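Local coordinates for protein dephospho-CoA kinase (PDB 4ZO4) that probably catalyses the ATP-dependent phosphorylation of the 3'-hydroxyl group of dephospho-coenzyme A, the last step of coenzyme A biosynthesis, at residues A[40-43]-A[44-47]; A[105-108]-A[109-112]; A[117-120]-A[121-124]; A[189-192]-A[193-196]. All blocks are in the same frame, centred on the assembly; numbering follows the deposited sequence.

Contact 1 of 4, residues A[40-43]-A[44-47]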
ATOM      1  N   HIS A  40      14.779  10.662 -16.198  1.00 78.38           N
ATOM      2  CA  HIS A  40      16.165  10.402 -15.875  1.00 80.32           C
ATOM      3  C   HIS A  40      16.901  11.739 -15.724  1.00 79.22           C
ATOM      4  O   HIS A  40      17.770  11.893 -14.839  1.00 75.83           O
ATOM      5  CB  HIS A  40      16.777   9.475 -16.944  1.00 87.55           C
ATOM      6  CG  HIS A  40      18.249   9.236 -16.787  1.00102.63           C
ATOM      7  ND1 HIS A  40      19.046   8.811 -17.828  1.00108.47           N
ATOM      8  CD2 HIS A  40      19.076   9.389 -15.723  1.00112.24           C
ATOM      9  CE1 HIS A  40      20.294   8.697 -17.410  1.00108.98           C
ATOM     10  NE2 HIS A  40      20.340   9.046 -16.137  1.00111.00           N
ATOM     11  N   LYS A  41      16.502  12.717 -16.535  1.00 76.25           N
ATOM     12  CA  LYS A  41      17.138  14.043 -16.529  1.00 77.91           C
ATOM     13  C   LYS A  41      16.767  14.866 -15.271  1.00 77.43           C
ATOM     14  O   LYS A  41      17.485  15.802 -14.901  1.00 85.11           O
ATOM     15  CB  LYS A  41      16.783  14.813 -17.822  1.00 84.27           C
ATOM     16  CG  LYS A  41      17.964  15.552 -18.479  1.00 97.02           C
ATOM     17  CD  LYS A  41      18.021  17.037 -18.111  1.00100.07           C
ATOM     18  CE  LYS A  41      19.363  17.688 -18.425  1.00102.35           C
ATOM     19  NZ  LYS A  41      20.309  17.521 -17.282  1.00107.67           N
ATOM     20  N   ILE A  42      15.656  14.529 -14.611  1.00 72.49           N
ATOM     21  CA  ILE A  42      15.269  15.222 -13.383  1.00 68.43           C
ATOM     22  C   ILE A  42      16.270  14.902 -12.267  1.00 69.17           C
ATOM     23  O   ILE A  42      16.713  15.818 -11.542  1.00 69.10           O
ATOM     24  CB  ILE A  42      13.842  14.846 -12.936  1.00 67.73           C
ATOM     25  CG1 ILE A  42      12.784  15.543 -13.802  1.00 66.84           C
ATOM     26  CG2 ILE A  42      13.607  15.197 -11.481  1.00 67.77           C
ATOM     27  CD1 ILE A  42      13.053  16.986 -14.109  1.00 67.89           C
ATOM     28  N   LEU A  43      16.645  13.626 -12.158  1.00 65.66           N
ATOM     29  CA  LEU A  43      17.659  13.207 -11.189  1.00 69.74           C
ATOM     30  C   LEU A  43      18.983  13.949 -11.351  1.00 77.27           C
ATOM     31  O   LEU A  43      19.592  14.317 -10.350  1.00 84.57           O
ATOM     32  CB  LEU A  43      17.913  11.713 -11.276  1.00 67.68           C
ATOM     33  CG  LEU A  43      16.658  10.881 -11.037  1.00 68.56           C
ATOM     34  CD1 LEU A  43      17.038   9.408 -11.004  1.00 69.34           C
ATOM     35  CD2 LEU A  43      15.899  11.284  -9.762  1.00 69.06           C
ATOM     36  N   ASP A  44      19.414  14.179 -12.597  1.00 77.80           N
ATOM     37  CA  ASP A  44      20.665  14.895 -12.862  1.00 77.35           C
ATOM     38  C   ASP A  44      20.540  16.397 -12.670  1.00 77.32           C
ATOM     39  O   ASP A  44      21.491  17.032 -12.236  1.00 82.27           O
ATOM     40  CB  ASP A  44      21.170  14.625 -14.287  1.00 82.79           C
ATOM     41  CG  ASP A  44      21.750  13.215 -14.473  1.00 85.34           C
ATOM     42  OD1 ASP A  44      22.681  12.824 -13.729  1.00 95.60           O
ATOM     43  OD2 ASP A  44      21.301  12.512 -15.399  1.00 84.34           O
ATOM     44  N   GLU A  45      19.407  17.000 -13.021  1.00 81.47           N
ATOM     45  CA  GLU A  45      19.257  18.458 -12.806  1.00 83.20           C
ATOM     46  C   GLU A  45      19.224  18.774 -11.328  1.00 82.34           C
ATOM     47  O   GLU A  45      19.555  19.867 -10.944  1.00 81.00           O
ATOM     48  CB  GLU A  45      17.970  19.010 -13.415  1.00 89.72           C
ATOM     49  CG  GLU A  45      17.957  19.137 -14.933  1.00 98.33           C
ATOM     50  CD  GLU A  45      16.568  19.477 -15.468  1.00105.27           C
ATOM     51  OE1 GLU A  45      15.965  20.466 -14.971  1.00105.39           O
ATOM     52  OE2 GLU A  45      16.083  18.750 -16.378  1.00104.70           O
ATOM     53  N   ASN A  46      18.767  17.818 -10.514  1.00 85.51           N
ATOM     54  CA  ASN A  46      18.642  17.992  -9.058  1.00 82.92           C
ATOM     55  C   ASN A  46      19.575  17.058  -8.345  1.00 85.33           C
ATOM     56  O   ASN A  46      19.173  16.333  -7.441  1.00 89.82           O
ATOM     57  CB  ASN A  46      17.213  17.709  -8.619  1.00 78.13           C
ATOM     58  CG  ASN A  46      16.257  18.705  -9.191  1.00 80.17           C
ATOM     59  OD1 ASN A  46      16.203  19.827  -8.724  1.00 84.30           O
ATOM     60  ND2 ASN A  46      15.551  18.328 -10.260  1.00 75.99           N
ATOM     61  N   ALA A  47      20.832  17.077  -8.764  1.00 81.51           N
ATOM     62  CA  ALA A  47      21.808  16.143  -8.260  1.00 84.59           C
ATOM     63  C   ALA A  47      22.313  16.607  -6.897  1.00 81.64           C
ATOM     64  O   ALA A  47      22.412  15.800  -5.985  1.00 85.97           O
ATOM     65  CB  ALA A  47      22.949  15.966  -9.255  1.00 85.82           C
TER

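Contact 2 of 4, residues A[105-108]-A[109-112]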
ATOM      1  N   GLN A 105       3.060  21.308 -24.396  1.00 98.20           N
ATOM      2  CA  GLN A 105       2.374  22.543 -24.738  1.00101.12           C
ATOM      3  C   GLN A 105       3.177  23.263 -25.817  1.00109.33           C
ATOM      4  O   GLN A 105       2.647  24.147 -26.508  1.00110.82           O
ATOM      5  CB  GLN A 105       2.209  23.459 -23.508  1.00107.41           C
ATOM      6  CG  GLN A 105       0.971  23.195 -22.640  1.00111.69           C
ATOM      7  CD  GLN A 105       1.011  23.916 -21.280  1.00118.25           C
ATOM      8  OE1 GLN A 105       1.955  24.651 -20.976  1.00120.20           O
ATOM      9  NE2 GLN A 105      -0.018  23.698 -20.455  1.00115.13           N
ATOM     10  N   ILE A 106       4.453  22.903 -25.959  1.00106.26           N
ATOM     11  CA  ILE A 106       5.263  23.409 -27.078  1.00104.32           C
ATOM     12  C   ILE A 106       4.753  22.816 -28.403  1.00101.78           C
ATOM     13  O   ILE A 106       4.449  23.549 -29.347  1.00122.44           O
ATOM     14  CB  ILE A 106       6.779  23.152 -26.847  1.00104.28           C
ATOM     15  CG1 ILE A 106       7.349  24.250 -25.933  1.00104.91           C
ATOM     16  CG2 ILE A 106       7.571  23.145 -28.152  1.00106.84           C
ATOM     17  CD1 ILE A 106       8.768  24.007 -25.461  1.00103.37           C
ATOM     18  N   LEU A 107       4.607  21.499 -28.442  1.00 96.31           N
ATOM     19  CA  LEU A 107       4.292  20.788 -29.665  1.00 90.03           C
ATOM     20  C   LEU A 107       2.815  20.857 -30.000  1.00 95.35           C
ATOM     21  O   LEU A 107       2.456  20.668 -31.166  1.00 96.12           O
ATOM     22  CB  LEU A 107       4.703  19.329 -29.535  1.00 90.53           C
ATOM     23  CG  LEU A 107       6.108  19.107 -28.994  1.00 89.41           C
ATOM     24  CD1 LEU A 107       6.419  17.624 -28.813  1.00 84.67           C
ATOM     25  CD2 LEU A 107       7.106  19.787 -29.919  1.00 91.79           C
ATOM     26  N   ASP A 108       1.956  21.105 -29.001  1.00 95.42           N
ATOM     27  CA  ASP A 108       0.511  21.231 -29.267  1.00103.24           C
ATOM     28  C   ASP A 108       0.190  22.501 -30.048  1.00111.75           C
ATOM     29  O   ASP A 108      -0.689  22.504 -30.912  1.00117.32           O
ATOM     30  CB  ASP A 108      -0.338  21.219 -27.994  1.00101.18           C
ATOM     31  CG  ASP A 108      -1.837  21.168 -28.304  1.00100.49           C
ATOM     32  OD1 ASP A 108      -2.276  20.172 -28.922  1.00103.52           O
ATOM     33  OD2 ASP A 108      -2.574  22.118 -27.959  1.00 98.46           O
ATOM     34  N   LYS A 109       0.900  23.577 -29.739  1.00120.62           N
ATOM     35  CA  LYS A 109       0.707  24.850 -30.428  1.00126.48           C
ATOM     36  C   LYS A 109       1.406  24.809 -31.788  1.00124.75           C
ATOM     37  O   LYS A 109       0.996  25.477 -32.741  1.00119.75           O
ATOM     38  CB  LYS A 109       1.226  26.007 -29.567  1.00133.18           C
ATOM     39  CG  LYS A 109       0.676  26.035 -28.140  1.00137.46           C
ATOM     40  CD  LYS A 109      -0.834  26.219 -28.091  1.00142.40           C
ATOM     41  CE  LYS A 109      -1.350  26.008 -26.679  1.00149.58           C
ATOM     42  NZ  LYS A 109      -2.681  26.656 -26.493  1.00157.43           N
ATOM     43  N   GLU A 110       2.450  23.987 -31.863  1.00121.78           N
ATOM     44  CA  GLU A 110       3.134  23.661 -33.115  1.00119.46           C
ATOM     45  C   GLU A 110       2.214  22.922 -34.104  1.00120.36           C
ATOM     46  O   GLU A 110       2.647  22.520 -35.190  1.00119.58           O
ATOM     47  CB  GLU A 110       4.332  22.783 -32.779  1.00118.50           C
ATOM     48  CG  GLU A 110       5.503  22.848 -33.722  1.00122.80           C
ATOM     49  CD  GLU A 110       6.648  21.989 -33.206  1.00125.79           C
ATOM     50  OE1 GLU A 110       7.036  21.030 -33.909  1.00127.57           O
ATOM     51  OE2 GLU A 110       7.142  22.255 -32.081  1.00114.02           O
ATOM     52  N   ASN A 111       0.965  22.686 -33.690  1.00119.23           N
ATOM     53  CA  ASN A 111      -0.127  22.244 -34.567  1.00116.06           C
ATOM     54  C   ASN A 111       0.125  21.030 -35.463  1.00108.57           C
ATOM     55  O   ASN A 111      -0.526  20.883 -36.485  1.00109.06           O
ATOM     56  CB  ASN A 111      -0.651  23.430 -35.380  1.00119.29           C
ATOM     57  CG  ASN A 111      -1.743  24.182 -34.653  1.00123.85           C
ATOM     58  OD1 ASN A 111      -2.739  23.580 -34.241  1.00129.26           O
ATOM     59  ND2 ASN A 111      -1.567  25.495 -34.485  1.00122.44           N
ATOM     60  N   LYS A 112       1.046  20.156 -35.066  1.00100.42           N
ATOM     61  CA  LYS A 112       1.225  18.869 -35.716  1.00 94.98           C
ATOM     62  C   LYS A 112       1.117  17.772 -34.641  1.00 95.00           C
ATOM     63  O   LYS A 112       1.515  17.988 -33.498  1.00 94.39           O
ATOM     64  CB  LYS A 112       2.578  18.828 -36.425  1.00 90.80           C
ATOM     65  CG  LYS A 112       2.742  17.654 -37.373  1.00 88.85           C
ATOM     66  CD  LYS A 112       4.206  17.349 -37.665  1.00 89.33           C
ATOM     67  CE  LYS A 112       4.355  15.934 -38.211  1.00 90.97           C
ATOM     68  NZ  LYS A 112       5.646  15.721 -38.913  1.00 91.43           N
TER

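Contact 3 of 4, residues A[117-120]-A[121-124]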
ATOM      1  N   GLU A 117       5.968   9.054 -25.583  1.00 68.48           N
ATOM      2  CA  GLU A 117       6.222   7.681 -25.192  1.00 71.96           C
ATOM      3  C   GLU A 117       6.146   7.617 -23.663  1.00 67.64           C
ATOM      4  O   GLU A 117       6.714   8.480 -22.986  1.00 64.71           O
ATOM      5  CB  GLU A 117       7.597   7.242 -25.703  1.00 75.84           C
ATOM      6  CG  GLU A 117       8.080   5.945 -25.084  1.00 82.98           C
ATOM      7  CD  GLU A 117       9.259   5.352 -25.821  1.00 87.62           C
ATOM      8  OE1 GLU A 117       9.925   6.087 -26.585  1.00 83.31           O
ATOM      9  OE2 GLU A 117       9.511   4.142 -25.622  1.00 92.12           O
ATOM     10  N   ILE A 118       5.458   6.619 -23.113  1.00 65.94           N
ATOM     11  CA  ILE A 118       5.319   6.526 -21.641  1.00 64.49           C
ATOM     12  C   ILE A 118       5.133   5.090 -21.136  1.00 65.14           C
ATOM     13  O   ILE A 118       4.315   4.351 -21.671  1.00 74.02           O
ATOM     14  CB  ILE A 118       4.161   7.427 -21.161  1.00 66.36           C
ATOM     15  CG1 ILE A 118       4.097   7.506 -19.636  1.00 71.07           C
ATOM     16  CG2 ILE A 118       2.832   6.950 -21.701  1.00 66.12           C
ATOM     17  CD1 ILE A 118       3.083   8.504 -19.109  1.00 70.56           C
ATOM     18  N   PRO A 119       5.912   4.672 -20.121  1.00 65.17           N
ATOM     19  CA  PRO A 119       5.671   3.374 -19.455  1.00 63.74           C
ATOM     20  C   PRO A 119       4.284   3.238 -18.879  1.00 64.05           C
ATOM     21  O   PRO A 119       3.787   4.145 -18.228  1.00 69.94           O
ATOM     22  CB  PRO A 119       6.689   3.343 -18.323  1.00 65.58           C
ATOM     23  CG  PRO A 119       7.747   4.351 -18.675  1.00 64.84           C
ATOM     24  CD  PRO A 119       7.143   5.325 -19.646  1.00 66.05           C
ATOM     25  N   LEU A 120       3.661   2.097 -19.129  1.00 69.44           N
ATOM     26  CA  LEU A 120       2.241   1.924 -18.849  1.00 69.37           C
ATOM     27  C   LEU A 120       1.871   2.375 -17.451  1.00 71.77           C
ATOM     28  O   LEU A 120       0.860   3.043 -17.301  1.00 78.58           O
ATOM     29  CB  LEU A 120       1.799   0.473 -19.106  1.00 70.35           C
ATOM     30  CG  LEU A 120       0.320   0.087 -18.928  1.00 74.19           C
ATOM     31  CD1 LEU A 120      -0.607   0.971 -19.744  1.00 74.41           C
ATOM     32  CD2 LEU A 120       0.084  -1.374 -19.282  1.00 75.18           C
ATOM     33  N   PHE A 121       2.662   2.017 -16.429  1.00 73.30           N
ATOM     34  CA  PHE A 121       2.301   2.381 -15.039  1.00 70.16           C
ATOM     35  C   PHE A 121       3.109   3.562 -14.494  1.00 63.88           C
ATOM     36  O   PHE A 121       3.623   3.517 -13.402  1.00 67.19           O
ATOM     37  CB  PHE A 121       2.404   1.165 -14.116  1.00 71.99           C
ATOM     38  CG  PHE A 121       1.496   0.038 -14.503  1.00 70.62           C
ATOM     39  CD1 PHE A 121       1.915  -0.921 -15.420  1.00 69.16           C
ATOM     40  CD2 PHE A 121       0.225  -0.066 -13.949  1.00 66.52           C
ATOM     41  CE1 PHE A 121       1.085  -1.954 -15.784  1.00 61.75           C
ATOM     42  CE2 PHE A 121      -0.611  -1.094 -14.313  1.00 63.35           C
ATOM     43  CZ  PHE A 121      -0.182  -2.038 -15.238  1.00 65.31           C
ATOM     44  N   PHE A 122       3.178   4.641 -15.256  1.00 67.02           N
ATOM     45  CA  PHE A 122       4.012   5.784 -14.933  1.00 62.87           C
ATOM     46  C   PHE A 122       3.270   6.554 -13.920  1.00 73.08           C
ATOM     47  O   PHE A 122       2.058   6.577 -13.943  1.00 80.03           O
ATOM     48  CB  PHE A 122       4.193   6.671 -16.157  1.00 66.28           C
ATOM     49  CG  PHE A 122       5.434   7.515 -16.146  1.00 62.71           C
ATOM     50  CD1 PHE A 122       5.345   8.875 -16.285  1.00 58.72           C
ATOM     51  CD2 PHE A 122       6.692   6.931 -16.054  1.00 65.10           C
ATOM     52  CE1 PHE A 122       6.482   9.648 -16.325  1.00 61.04           C
ATOM     53  CE2 PHE A 122       7.841   7.700 -16.072  1.00 61.19           C
ATOM     54  CZ  PHE A 122       7.731   9.062 -16.207  1.00 62.38           C
ATOM     55  N   GLU A 123       4.011   7.255 -13.077  1.00 90.45           N
ATOM     56  CA  GLU A 123       3.506   7.727 -11.819  1.00 91.15           C
ATOM     57  C   GLU A 123       3.065   9.182 -11.780  1.00 94.77           C
ATOM     58  O   GLU A 123       2.016   9.502 -11.211  1.00104.23           O
ATOM     59  CB  GLU A 123       4.585   7.517 -10.757  1.00 93.64           C
ATOM     60  CG  GLU A 123       4.689   6.094 -10.245  1.00 91.52           C
ATOM     61  CD  GLU A 123       5.597   5.961  -9.027  1.00 89.73           C
ATOM     62  OE1 GLU A 123       6.314   6.931  -8.673  1.00 90.06           O
ATOM     63  OE2 GLU A 123       5.601   4.874  -8.419  1.00 81.84           O
ATOM     64  N   SER A 124       3.862  10.067 -12.352  1.00 98.19           N
ATOM     65  CA  SER A 124       3.839  11.472 -11.908  1.00107.58           C
ATOM     66  C   SER A 124       2.565  12.307 -12.152  1.00109.83           C
ATOM     67  O   SER A 124       2.586  13.529 -12.016  1.00107.41           O
ATOM     68  CB  SER A 124       5.070  12.187 -12.442  1.00105.93           C
ATOM     69  OG  SER A 124       6.221  11.599 -11.856  1.00118.17           O
TER

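Contact 4 of 4, residues A[189-192]-A[193-196]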
ATOM      1  N   ARG A 189       4.075  -3.964 -37.475  1.00 91.34           N
ATOM      2  CA  ARG A 189       4.601  -2.721 -38.056  1.00101.03           C
ATOM      3  C   ARG A 189       3.620  -2.061 -39.021  1.00 97.48           C
ATOM      4  O   ARG A 189       3.558  -0.838 -39.095  1.00 99.73           O
ATOM      5  CB  ARG A 189       5.911  -2.951 -38.832  1.00111.84           C
ATOM      6  CG  ARG A 189       6.981  -3.752 -38.102  1.00116.75           C
ATOM      7  CD  ARG A 189       8.370  -3.578 -38.712  1.00113.18           C
ATOM      8  NE  ARG A 189       9.281  -4.550 -38.108  1.00116.33           N
ATOM      9  CZ  ARG A 189      10.532  -4.315 -37.714  1.00121.42           C
ATOM     10  NH1 ARG A 189      11.089  -3.116 -37.848  1.00119.45           N
ATOM     11  NH2 ARG A 189      11.233  -5.298 -37.158  1.00125.92           N
ATOM     12  N   GLN A 190       2.887  -2.861 -39.788  1.00 92.58           N
ATOM     13  CA  GLN A 190       1.951  -2.305 -40.757  1.00 93.29           C
ATOM     14  C   GLN A 190       0.885  -1.535 -40.011  1.00 91.74           C
ATOM     15  O   GLN A 190       0.541  -0.394 -40.393  1.00 86.37           O
ATOM     16  CB  GLN A 190       1.291  -3.402 -41.612  1.00 98.08           C
ATOM     17  CG  GLN A 190       0.733  -2.898 -42.945  1.00100.98           C
ATOM     18  CD  GLN A 190      -0.410  -3.750 -43.475  1.00106.46           C
ATOM     19  OE1 GLN A 190      -0.308  -4.383 -44.529  1.00110.65           O
ATOM     20  NE2 GLN A 190      -1.507  -3.768 -42.741  1.00107.94           N
ATOM     21  N   GLU A 191       0.393  -2.162 -38.936  1.00 86.33           N
ATOM     22  CA  GLU A 191      -0.709  -1.610 -38.146  1.00 90.59           C
ATOM     23  C   GLU A 191      -0.346  -0.240 -37.593  1.00 84.49           C
ATOM     24  O   GLU A 191      -1.160   0.685 -37.613  1.00 82.79           O
ATOM     25  CB  GLU A 191      -1.122  -2.571 -37.014  1.00 91.99           C
ATOM     26  CG  GLU A 191      -2.315  -2.102 -36.166  1.00 98.01           C
ATOM     27  CD  GLU A 191      -3.602  -1.904 -36.959  1.00106.54           C
ATOM     28  OE1 GLU A 191      -3.923  -2.782 -37.789  1.00118.07           O
ATOM     29  OE2 GLU A 191      -4.309  -0.883 -36.744  1.00105.55           O
ATOM     30  N   CYS A 192       0.879  -0.104 -37.111  1.00 82.88           N
ATOM     31  CA  CYS A 192       1.335   1.191 -36.649  1.00 87.77           C
ATOM     32  C   CYS A 192       1.093   2.238 -37.724  1.00 91.53           C
ATOM     33  O   CYS A 192       0.475   3.283 -37.466  1.00 92.69           O
ATOM     34  CB  CYS A 192       2.801   1.115 -36.249  1.00 87.18           C
ATOM     35  SG  CYS A 192       3.033   0.013 -34.826  1.00 87.45           S
ATOM     36  N   VAL A 193       1.527   1.922 -38.940  1.00 96.49           N
ATOM     37  CA  VAL A 193       1.421   2.855 -40.054  1.00 96.47           C
ATOM     38  C   VAL A 193      -0.053   3.186 -40.354  1.00 93.06           C
ATOM     39  O   VAL A 193      -0.395   4.349 -40.571  1.00 86.28           O
ATOM     40  CB  VAL A 193       2.157   2.344 -41.313  1.00 99.37           C
ATOM     41  CG1 VAL A 193       2.113   3.396 -42.419  1.00105.33           C
ATOM     42  CG2 VAL A 193       3.606   2.009 -40.987  1.00 98.19           C
ATOM     43  N   LYS A 194      -0.928   2.185 -40.332  1.00 89.28           N
ATOM     44  CA  LYS A 194      -2.363   2.443 -40.525  1.00 93.86           C
ATOM     45  C   LYS A 194      -2.911   3.451 -39.491  1.00 93.34           C
ATOM     46  O   LYS A 194      -3.635   4.375 -39.850  1.00 95.18           O
ATOM     47  CB  LYS A 194      -3.154   1.129 -40.483  1.00100.03           C
ATOM     48  CG  LYS A 194      -4.673   1.264 -40.585  1.00110.34           C
ATOM     49  CD  LYS A 194      -5.369  -0.053 -40.236  1.00121.84           C
ATOM     50  CE  LYS A 194      -6.876   0.099 -40.015  1.00132.41           C
ATOM     51  NZ  LYS A 194      -7.476  -1.042 -39.230  1.00132.28           N
ATOM     52  N   VAL A 195      -2.554   3.285 -38.218  1.00 91.16           N
ATOM     53  CA  VAL A 195      -3.021   4.197 -37.160  1.00 88.19           C
ATOM     54  C   VAL A 195      -2.373   5.570 -37.302  1.00 84.58           C
ATOM     55  O   VAL A 195      -3.066   6.581 -37.290  1.00 83.62           O
ATOM     56  CB  VAL A 195      -2.760   3.618 -35.737  1.00 90.00           C
ATOM     57  CG1 VAL A 195      -2.736   4.711 -34.674  1.00 86.38           C
ATOM     58  CG2 VAL A 195      -3.823   2.575 -35.384  1.00 87.01           C
ATOM     59  N   ILE A 196      -1.052   5.606 -37.431  1.00 78.96           N
ATOM     60  CA  ILE A 196      -0.356   6.871 -37.583  1.00 79.79           C
ATOM     61  C   ILE A 196      -0.858   7.676 -38.767  1.00 81.63           C
ATOM     62  O   ILE A 196      -0.955   8.892 -38.683  1.00 83.88           O
ATOM     63  CB  ILE A 196       1.150   6.680 -37.730  1.00 82.27           C
ATOM     64  CG1 ILE A 196       1.750   6.233 -36.385  1.00 78.97           C
ATOM     65  CG2 ILE A 196       1.795   7.991 -38.174  1.00 83.71           C
ATOM     66  CD1 ILE A 196       3.140   5.615 -36.467  1.00 78.91           C
TER

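Contact 1 of 4, residues A[40-43]-A[44-47]
Asn-46 folds back beside Ile-42 so that its side-chain amide and its backbone N-H both point at the same carbonyl oxygen. ND2 of Asn-46 lies 3.0 Å from O of Ile-42, and N of Asn-46 is equally near that oxygen, the two donors arriving from opposite faces of the carbonyl plane. Neither bond is quite straight. With CG beside its own backbone N (chi1 -65°), the Asn-46 side chain runs alongside that of Ile-42 in the same direction, and ND2 of Asn-46 also passes 3.9 Å from CG2 of Ile-42. This is the C-terminal end of helix 35-45: Asn-46 is the first residue to leave helical torsions and sits directly before helix 47-54, so its amide completes the last turn of one helix at the joint with the next. One residue earlier, Glu-45 N bonds to Lys-41 O (2.9 Å). The Lys-41 and Glu-45 side chains cross at about a right angle, and CD of Lys-41, rather than its ammonium, lies nearest OE2 of Glu-45. NZ of Lys-41 remains 4.5 Å from OE2 of Glu-45, too far for a salt bridge. On another face His-40 meets Asp-44, ring and carboxylate turned 50° apart, with NE2 of His-40 3.7 Å from OD2 of Asp-44. Leu-43 packs onto Leu-74 of helix 71-80 and Phe-79 of the second subunit.

Contact 2 of 4, residues A[105-108]-A[109-112]
Glu-110 N donates to Ile-106 O at 3.2 Å, an i to i+4 helical bond in the weakly bonded last turn of helix 82-109, where the chain leaves the helix for the loop that leads into strand 114-117 of the parallel sheet. One residue on, Asn-111 N makes a weak i to i+3 bond to Asp-108 O, a doubtful one, since Asn-111 N is too close to a neighbour in the model. Asn-111 is the first residue to abandon helical torsions, and it does so with positive phi (51°), in the left-handed helical region, which ends the helical course. The Glu-110 carboxylate lies against methyl groups of the preceding turn. Glu-110 and Leu-107 lie side by side, pointing the same way, the carboxylate running past the end of the leucine with OE2 of Glu-110 3.3 Å from CD2 of Leu-107. The Glu-110 side chain gets there because CG stands anti to the backbone N (chi1 -152°) and the chain then continues extended, and CG2 of Ile-106 approaches the same OE2 more loosely. Leu-107 in turn packs on Ile-33 and Phe-114, so it joins the helix end to two strands of the sheet. The carboxylate of Asp-108 is engaged elsewhere, OD1 accepting from the backbone N of Asn-6, while Lys-112 NZ donates to Gly-29 O and Lys-112 makes a cation-pi contact with Phe-30. Lys-109, bent at chi2, leads its end away, while its CG passes 3.2 Å from Gln-105 O.

Contact 3 of 4, residues A[117-120]-A[121-124]
Phe-121 lies alongside Leu-120, the two side chains pointing the same way although the residues are neighbours in sequence. The leucine covers one face of the ring: CG of Leu-120 is 4.2 Å from the ring centroid of Phe-121 and 27° off its normal, a CH-pi contact, while CD2 of Leu-120 reaches CE1 of Phe-121 at 3.7 Å. Both side chains also pack on Ile-168 and Lys-171 of helix 155-172. At Phe-122 the chain has turned back, and this residue packs on those before Leu-120. CB of Phe-122 is 3.6 Å from CG1 of Ile-118. From there CG stands anti to the backbone N (chi1 -155°), which sets the ring between isoleucine and proline: CD1 of Ile-118 lies 3.6 Å from CD1 of Phe-122. At the other ortho carbon the proline runs beside the ring, CG of Pro-119 being 3.8 Å from CD2 of Phe-122. The backbone thus makes a compact bend in the loop between strands 114-117 and 132-136 of a P-loop kinase fold, and Pro-119 comes near Lys-18 of the predicted ATP site. Beyond the bend Glu-123 points away, and both it and Ser-124 have polar partners: Glu-123 bonds to His-93 and forms a salt bridge with Lys-85 of the second subunit, and Ser-124 OG bonds to Asn-80 of that subunit. The side chains of the bend therefore cohere by apolar packing, to which Glu-123 and Ser-124 add charged and polar ties within the chain and to the second subunit.

Contact 4 of 4, residues A[189-192]-A[193-196]
Residues Glu-191 and Lys-194 meet within a single regular helix, 185-200, near the C-terminus of the P-loop kinase fold, where the helix packs against helix 15-27 and strand 177-179. Backbone i to i+4 bonds run through it, the first, Val-193 N to Arg-189 O, weak: Lys-194 N to Gln-190 O and Val-195 N to Glu-191 O are both regular, and Ile-196 N to Cys-192 O is 2.8 Å and almost straight (177°). Glu-191 reaches two side chains of the next turn. Its CG is anti to the backbone N (chi1 -177°), and a bend at chi2 then carries the carboxylate over toward them. There OE2 of Glu-191 sits 3.7 Å from CD of the extended Lys-194 chain and just as near CG2 of Val-195, two neighbours that it passes at an angle. The lysine ammonium does not close the pair: NZ of Lys-194 is 4.0 Å from OE2 of Glu-191, an electrostatic proximity rather than a salt bridge. Val-195 also packs on Ile-179 of strand 177-179, and Cys-192 and Ile-196 touch Phe-21 of helix 15-27, whose start carries predicted ATP-binding residues of the P-loop. Val-193 sets one branch against the preceding turn, with CG2 of Val-193 3.4 Å from Arg-189 O. Further on, CG1 of Ile-196 lies 3.4 Å from Cys-192 O.

Overall arrangement
The four contacts follow one another along the chain and none touches another. Contacts 1 and 2 mark the ends of helices 35-45 and 82-109; the centres of these contacts lie about 25 Å apart, and contact 1 packs on helix 82-109 well before its end. Contacts 2 and 3 come before and after strand 114-117 of the parallel sheet, their centres about 21 Å apart, with contact 3 about 3 Å from the chain centre. Contact 4, on helix 185-200, lies across the chain's centre from contact 1, their centres about 35 Å apart. Contacts 1 and 3 both reach the second subunit; contact 3 also approaches the predicted ATP site, and contact 4 packs on helix 15-27, near the P-loop.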